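Local coordinates for protein dTDP-4-dehydrorhamnose reductase (Sulfolobus tokodaii, PDB 2GGS) that binds NADPH and probably reduces dTDP-4-dehydrorhamnose to dTDP-rhamnose, as expected of an RmlD-type reductase with a Rossmann fold, at residues 165-171 with 225-231; 183-188 with 262-267. All coordinates share one frame; numbering follows the deposited sequence.

Interaction 1. Residues 165-171 with 225-231; sequences YKTLKEG and FNLPGEV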
loop_
_atom_site.group_PDB
_atom_site.type_symbol
_atom_site.label_atom_id
_atom_site.label_comp_id
_atom_site.label_asym_id
_atom_site.label_seq_id
_atom_site.Cartn_x
_atom_site.Cartn_y
_atom_site.Cartn_z
ATOM N N TYR A 165 12.429 -9.354 -11.895
ATOM C CA TYR A 165 13.906 -9.354 -11.810
ATOM C C TYR A 165 14.408 -10.749 -11.465
ATOM O O TYR A 165 15.299 -11.278 -12.150
ATOM C CB TYR A 165 14.433 -8.326 -10.786
ATOM C CG TYR A 165 15.960 -8.252 -10.684
ATOM C CD1 TYR A 165 16.711 -7.449 -11.546
ATOM C CD2 TYR A 165 16.639 -8.991 -9.730
ATOM C CE1 TYR A 165 18.120 -7.394 -11.451
ATOM C CE2 TYR A 165 18.022 -8.946 -9.618
ATOM C CZ TYR A 165 18.761 -8.154 -10.478
ATOM O OH TYR A 165 20.132 -8.137 -10.345
ATOM N N LYS A 166 13.832 -11.340 -10.415
ATOM C CA LYS A 166 14.268 -12.666 -9.925
ATOM C C LYS A 166 13.961 -13.765 -10.933
ATOM O O LYS A 166 14.810 -14.616 -11.186
ATOM C CB LYS A 166 13.661 -13.006 -8.546
ATOM C CG LYS A 166 13.693 -11.841 -7.553
ATOM C CD LYS A 166 13.775 -12.257 -6.084
ATOM C CE LYS A 166 15.089 -11.771 -5.461
ATOM N NZ LYS A 166 15.019 -11.668 -3.962
ATOM N N THR A 167 12.770 -13.737 -11.527
ATOM C CA THR A 167 12.358 -14.743 -12.509
ATOM C C THR A 167 13.241 -14.705 -13.773
ATOM O O THR A 167 13.761 -15.758 -14.200
ATOM C CB THR A 167 10.866 -14.582 -12.862
ATOM O OG1 THR A 167 10.090 -14.751 -11.673
ATOM C CG2 THR A 167 10.399 -15.592 -13.899
ATOM N N LEU A 168 13.415 -13.507 -14.350
ATOM C CA LEU A 168 14.175 -13.358 -15.605
ATOM C C LEU A 168 15.646 -13.656 -15.434
ATOM O O LEU A 168 16.258 -14.199 -16.348
ATOM C CB LEU A 168 14.014 -11.959 -16.233
ATOM C CG LEU A 168 12.612 -11.539 -16.698
ATOM C CD1 LEU A 168 12.650 -10.142 -17.360
ATOM C CD2 LEU A 168 11.973 -12.567 -17.634
ATOM N N LYS A 169 16.193 -13.298 -14.269
ATOM C CA LYS A 169 17.601 -13.517 -13.918
ATOM C C LYS A 169 17.909 -15.014 -13.934
ATOM O O LYS A 169 18.998 -15.416 -14.359
ATOM C CB LYS A 169 17.880 -12.924 -12.528
ATOM C CG LYS A 169 19.344 -12.806 -12.128
ATOM C CD LYS A 169 19.454 -12.494 -10.640
ATOM C CE LYS A 169 20.761 -12.998 -10.044
ATOM N NZ LYS A 169 21.963 -12.187 -10.392
ATOM N N GLU A 170 16.941 -15.826 -13.503
ATOM C CA GLU A 170 17.114 -17.284 -13.466
ATOM C C GLU A 170 16.722 -17.931 -14.808
ATOM O O GLU A 170 16.631 -19.165 -14.919
ATOM C CB GLU A 170 16.412 -17.928 -12.232
ATOM C CG GLU A 170 14.873 -18.068 -12.327
ATOM C CD GLU A 170 14.164 -18.423 -10.988
ATOM O OE1 GLU A 170 14.440 -19.503 -10.414
ATOM O OE2 GLU A 170 13.295 -17.635 -10.519
ATOM N N GLY A 171 16.515 -17.098 -15.833
ATOM C CA GLY A 171 16.201 -17.578 -17.180
ATOM C C GLY A 171 14.764 -18.020 -17.389
ATOM O O GLY A 171 14.406 -18.517 -18.464
ATOM N N PHE A 225 18.625 -4.428 -17.209
ATOM C CA PHE A 225 19.655 -5.287 -16.600
ATOM C C PHE A 225 20.099 -6.437 -17.487
ATOM O O PHE A 225 20.714 -7.408 -17.005
ATOM C CB PHE A 225 19.141 -5.806 -15.248
ATOM C CG PHE A 225 18.698 -4.709 -14.326
ATOM C CD1 PHE A 225 19.627 -3.806 -13.819
ATOM C CD2 PHE A 225 17.350 -4.557 -13.972
ATOM C CE1 PHE A 225 19.244 -2.770 -12.979
ATOM C CE2 PHE A 225 16.949 -3.522 -13.118
ATOM C CZ PHE A 225 17.920 -2.618 -12.622
ATOM N N ASN A 226 19.805 -6.314 -18.783
ATOM C CA ASN A 226 20.104 -7.339 -19.803
ATOM C C ASN A 226 19.792 -8.738 -19.339
ATOM O O ASN A 226 20.577 -9.669 -19.561
ATOM C CB ASN A 226 21.568 -7.275 -20.280
ATOM C CG ASN A 226 22.056 -5.861 -20.471
ATOM O OD1 ASN A 226 21.695 -5.178 -21.435
ATOM N ND2 ASN A 226 22.887 -5.415 -19.554
ATOM N N LEU A 227 18.646 -8.882 -18.675
ATOM C CA LEU A 227 18.274 -10.154 -18.092
ATOM C C LEU A 227 17.881 -11.109 -19.195
ATOM O O LEU A 227 17.349 -10.683 -20.223
ATOM C CB LEU A 227 17.116 -9.965 -17.095
ATOM C CG LEU A 227 17.401 -9.204 -15.797
ATOM C CD1 LEU A 227 16.145 -9.120 -14.918
ATOM C CD2 LEU A 227 18.556 -9.820 -14.971
ATOM N N PRO A 228 18.145 -12.416 -18.993
ATOM C CA PRO A 228 17.694 -13.401 -19.971
ATOM C C PRO A 228 16.233 -13.686 -19.685
ATOM O O PRO A 228 15.565 -12.856 -19.059
ATOM C CB PRO A 228 18.573 -14.632 -19.673
ATOM C CG PRO A 228 18.935 -14.511 -18.191
ATOM C CD PRO A 228 18.877 -13.015 -17.858
ATOM N N GLY A 229 15.714 -14.812 -20.136
ATOM C CA GLY A 229 14.357 -15.178 -19.748
ATOM C C GLY A 229 13.340 -14.317 -20.449
ATOM O O GLY A 229 13.545 -13.121 -20.642
ATOM N N GLU A 230 12.219 -14.910 -20.797
ATOM C CA GLU A 230 11.256 -14.274 -21.668
ATOM C C GLU A 230 10.129 -13.608 -20.901
ATOM O O GLU A 230 9.747 -14.050 -19.812
ATOM C CB GLU A 230 10.675 -15.319 -22.612
ATOM C CG GLU A 230 9.581 -14.803 -23.537
ATOM C CD GLU A 230 8.982 -15.879 -24.435
ATOM O OE1 GLU A 230 9.214 -17.086 -24.165
ATOM O OE2 GLU A 230 8.269 -15.498 -25.405
ATOM N N VAL A 231 9.589 -12.549 -21.488
ATOM C CA VAL A 231 8.362 -11.983 -20.979
ATOM C C VAL A 231 7.230 -12.288 -21.932
ATOM O O VAL A 231 7.256 -11.877 -23.098
ATOM C CB VAL A 231 8.452 -10.447 -20.727
ATOM C CG1 VAL A 231 7.143 -9.944 -20.099
ATOM C CG2 VAL A 231 9.654 -10.121 -19.861
HETATM O O HOH W 1 12.294 -17.941 -20.357
#

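Interaction 2. Residues 183-188 with 262-267; sequences PISARK and DFYTLD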
loop_
_atom_site.group_PDB
_atom_site.type_symbol
_atom_site.label_atom_id
_atom_site.label_comp_id
_atom_site.label_asym_id
_atom_site.label_seq_id
_atom_site.Cartn_x
_atom_site.Cartn_y
_atom_site.Cartn_z
ATOM N N PRO A 183 2.533 1.769 -10.462
ATOM C CA PRO A 183 3.440 1.300 -9.409
ATOM C C PRO A 183 4.284 2.445 -8.835
ATOM O O PRO A 183 4.785 3.295 -9.587
ATOM C CB PRO A 183 4.327 0.282 -10.139
ATOM C CG PRO A 183 4.270 0.724 -11.615
ATOM C CD PRO A 183 2.841 1.159 -11.776
ATOM N N ILE A 184 4.433 2.477 -7.513
ATOM C CA ILE A 184 5.278 3.432 -6.829
ATOM C C ILE A 184 6.219 2.657 -5.923
ATOM O O ILE A 184 5.804 1.653 -5.307
ATOM C CB ILE A 184 4.391 4.459 -6.027
ATOM C CG1 ILE A 184 5.212 5.606 -5.392
ATOM C CG2 ILE A 184 3.442 3.691 -4.978
ATOM C CD1 ILE A 184 4.323 6.711 -4.821
ATOM N N SER A 185 7.478 3.071 -5.839
ATOM C CA SER A 185 8.399 2.428 -4.884
ATOM C C SER A 185 7.979 2.740 -3.473
ATOM O O SER A 185 7.432 3.815 -3.182
ATOM C CB SER A 185 9.848 2.854 -5.063
ATOM O OG SER A 185 9.979 4.248 -4.852
ATOM N N ALA A 186 8.217 1.788 -2.565
ATOM C CA ALA A 186 7.946 2.115 -1.176
ATOM C C ALA A 186 8.616 3.392 -0.707
ATOM O O ALA A 186 8.007 4.139 0.054
ATOM C CB ALA A 186 8.331 0.920 -0.255
ATOM N N ARG A 187 9.877 3.640 -1.114
ATOM C CA ARG A 187 10.601 4.828 -0.659
ATOM C C ARG A 187 9.980 6.143 -1.172
ATOM O O ARG A 187 9.932 7.120 -0.431
ATOM C CB ARG A 187 12.090 4.746 -0.995
ATOM C CG ARG A 187 12.384 4.777 -2.499
ATOM C CD ARG A 187 13.904 4.731 -2.649
ATOM N NE ARG A 187 14.281 4.969 -4.033
ATOM C CZ ARG A 187 15.503 5.345 -4.418
ATOM N NH1 ARG A 187 16.479 5.513 -3.530
ATOM N NH2 ARG A 187 15.749 5.543 -5.707
ATOM N N LYS A 188 9.523 6.154 -2.423
ATOM C CA LYS A 188 8.886 7.375 -2.941
ATOM C C LYS A 188 7.558 7.656 -2.275
ATOM O O LYS A 188 7.261 8.815 -1.920
ATOM C CB LYS A 188 8.724 7.318 -4.466
ATOM C CG LYS A 188 10.065 7.367 -5.187
ATOM C CD LYS A 188 10.741 8.750 -5.066
ATOM C CE LYS A 188 12.007 8.775 -5.920
ATOM N NZ LYS A 188 13.102 9.636 -5.357
ATOM N N ASP A 262 8.865 14.568 -6.539
ATOM C CA ASP A 262 8.419 13.709 -7.634
ATOM C C ASP A 262 8.326 12.287 -7.085
ATOM O O ASP A 262 9.314 11.559 -7.063
ATOM C CB ASP A 262 9.391 13.757 -8.837
ATOM C CG ASP A 262 8.988 12.824 -9.954
ATOM O OD1 ASP A 262 8.142 11.948 -9.726
ATOM O OD2 ASP A 262 9.482 12.953 -11.110
ATOM N N PHE A 263 7.121 11.914 -6.674
ATOM C CA PHE A 263 6.849 10.585 -6.128
ATOM C C PHE A 263 6.417 9.623 -7.214
ATOM O O PHE A 263 6.197 8.452 -6.942
ATOM C CB PHE A 263 5.757 10.686 -5.052
ATOM C CG PHE A 263 4.446 11.251 -5.563
ATOM C CD1 PHE A 263 3.522 10.459 -6.240
ATOM C CD2 PHE A 263 4.160 12.609 -5.400
ATOM C CE1 PHE A 263 2.310 10.992 -6.705
ATOM C CE2 PHE A 263 2.945 13.135 -5.849
ATOM C CZ PHE A 263 2.056 12.361 -6.524
ATOM N N TYR A 264 6.259 10.120 -8.454
ATOM C CA TYR A 264 5.541 9.372 -9.468
ATOM C C TYR A 264 6.367 8.780 -10.620
ATOM O O TYR A 264 6.031 7.717 -11.133
ATOM C CB TYR A 264 4.405 10.215 -10.050
ATOM C CG TYR A 264 4.841 11.624 -10.340
ATOM C CD1 TYR A 264 5.418 11.950 -11.566
ATOM C CD2 TYR A 264 4.661 12.628 -9.390
ATOM C CE1 TYR A 264 5.815 13.271 -11.831
ATOM C CE2 TYR A 264 5.075 13.954 -9.643
ATOM C CZ TYR A 264 5.644 14.248 -10.867
ATOM O OH TYR A 264 6.056 15.553 -11.091
ATOM N N THR A 265 7.448 9.461 -11.018
ATOM C CA THR A 265 8.327 8.904 -12.035
ATOM C C THR A 265 8.815 7.528 -11.601
ATOM O O THR A 265 9.233 7.364 -10.439
ATOM C CB THR A 265 9.487 9.828 -12.295
ATOM O OG1 THR A 265 8.949 11.057 -12.795
ATOM C CG2 THR A 265 10.449 9.230 -13.344
ATOM N N LEU A 266 8.719 6.565 -12.505
ATOM C CA LEU A 266 9.115 5.192 -12.193
ATOM C C LEU A 266 10.478 5.159 -11.486
ATOM O O LEU A 266 11.461 5.737 -11.968
ATOM C CB LEU A 266 9.186 4.325 -13.432
ATOM C CG LEU A 266 9.498 2.837 -13.159
ATOM C CD1 LEU A 266 8.285 2.208 -12.415
ATOM C CD2 LEU A 266 9.816 2.074 -14.437
ATOM N N ASP A 267 10.515 4.501 -10.336
ATOM C CA ASP A 267 11.685 4.433 -9.514
ATOM C C ASP A 267 12.227 3.004 -9.337
ATOM O O ASP A 267 12.181 2.479 -8.298
ATOM C CB ASP A 267 11.403 5.105 -8.168
ATOM C CG ASP A 267 12.564 5.072 -7.224
ATOM O OD1 ASP A 267 13.674 5.221 -7.650
ATOM O OD2 ASP A 267 12.336 4.877 -6.058
HETATM O O HOH W 2 7.940 4.015 -8.996
HETATM O O HOH W 3 5.806 4.959 -11.472
HETATM O O HOH W 4 11.759 11.832 -5.801
#

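Interaction 1. Residues 165-171 with 225-231
Tyr165 sets its ring edge against the face of Phe225 in a T-shaped stack, the centroids 5.5 Å apart and the planes at 87°. Its first torsion (chi1 -178°) places CG anti to the backbone N and carries the ring out beside the loop, where Tyr165 CD1 also meets Leu227 CD1 at 3.8 Å. Leu168 turns inward: its CB packs on the same Leu227 methyl, CD2 lies 3.4 Å from both Gly229 O and Glu230 O, and CD1 reaches Val231 CG2 at 3.9 Å. The Pro228 ring lies against Leu168 O, with Pro228 CD 3.2 Å from it. Lys169 lays its CA and the first carbons of its side chain against Leu227 CD2. The helix ends in a Schellman motif with Gly171, at positive phi, as C-prime residue. Here the two segments have their nearest CA atoms, in Gly171 and Gly229, and Gly229 CA approaches Gly171 O at 3.6 Å in a CA-H...O contact. Behind the contact, Leu168 and Val231 also touch helix 214-224. Shape-matched apolar contact, not direct hydrogen bonding, thus holds the end of helix 160-169 to the loop leading into strand 231-234 and its first residue, with a water linking Gly171 O to Glu230 N.

Interaction 2. Residues 183-188 with 262-267
The guanidinium of Arg187 and the carboxylate of Asp267 lie almost in one plane, 11° apart, joined side-on by two nearly straight bonds. Arg187 NE donates a hydrogen bond to Asp267 OD2 at 2.8 Å and Arg187 NH2 another to Asp267 OD1 at 2.9 Å, each oxygen using its syn lone pair. The anti lone pair of Asp267 OD2 takes a third bond, from Ser185 OG at 2.7 Å. Ser185, its hydroxyl held between the backbone N and the carbonyl carbon (chi1 61°), is the N-cap residue of helix 186-199, and its OG accepts from Lys188 N at 3.1 Å. The Lys188 chain crosses the Asp267 side chain at about a right angle, Lys188 CG 3.5 Å from Asp267 OD2, while Lys188 NZ reaches Asp262 O through a water. Just before the cap residue, Ile184 CD1 rests 3.3 Å from Phe263 O and approaches the Phe263 ring obliquely; the Ile184 side chain lies about 7 Å from the bound NADPH. Two more waters link Pro183 O to Asp267 N and to Tyr264 O. Asp267 thus engages both the cap residue and the first turn of the helix, its carboxylate gripped by three donors, fixed in rotation and probably stabilised as the anion.

From the N terminus, the chain first builds most of the parallel Rossmann sheet, then enters helix 160-169, whose end supplies the first half of interaction 1. The opening of helix 186-199 follows, giving the first half of interaction 2. After strand 203-206 and helix 214-224 the chain returns at 225-231, closing a loop of 53 intervening residues, and only at 262-267 does interaction 2 close its own, of 73. The segments alternate, so the two loops cross. Interaction 1 joins a helix end to the loop and first residue of strand 231-234, toward the periphery; interaction 2 ties the tail after helix 253-258 to a helix start nearer the cofactor, the centres of the two contacts about 22 Å apart.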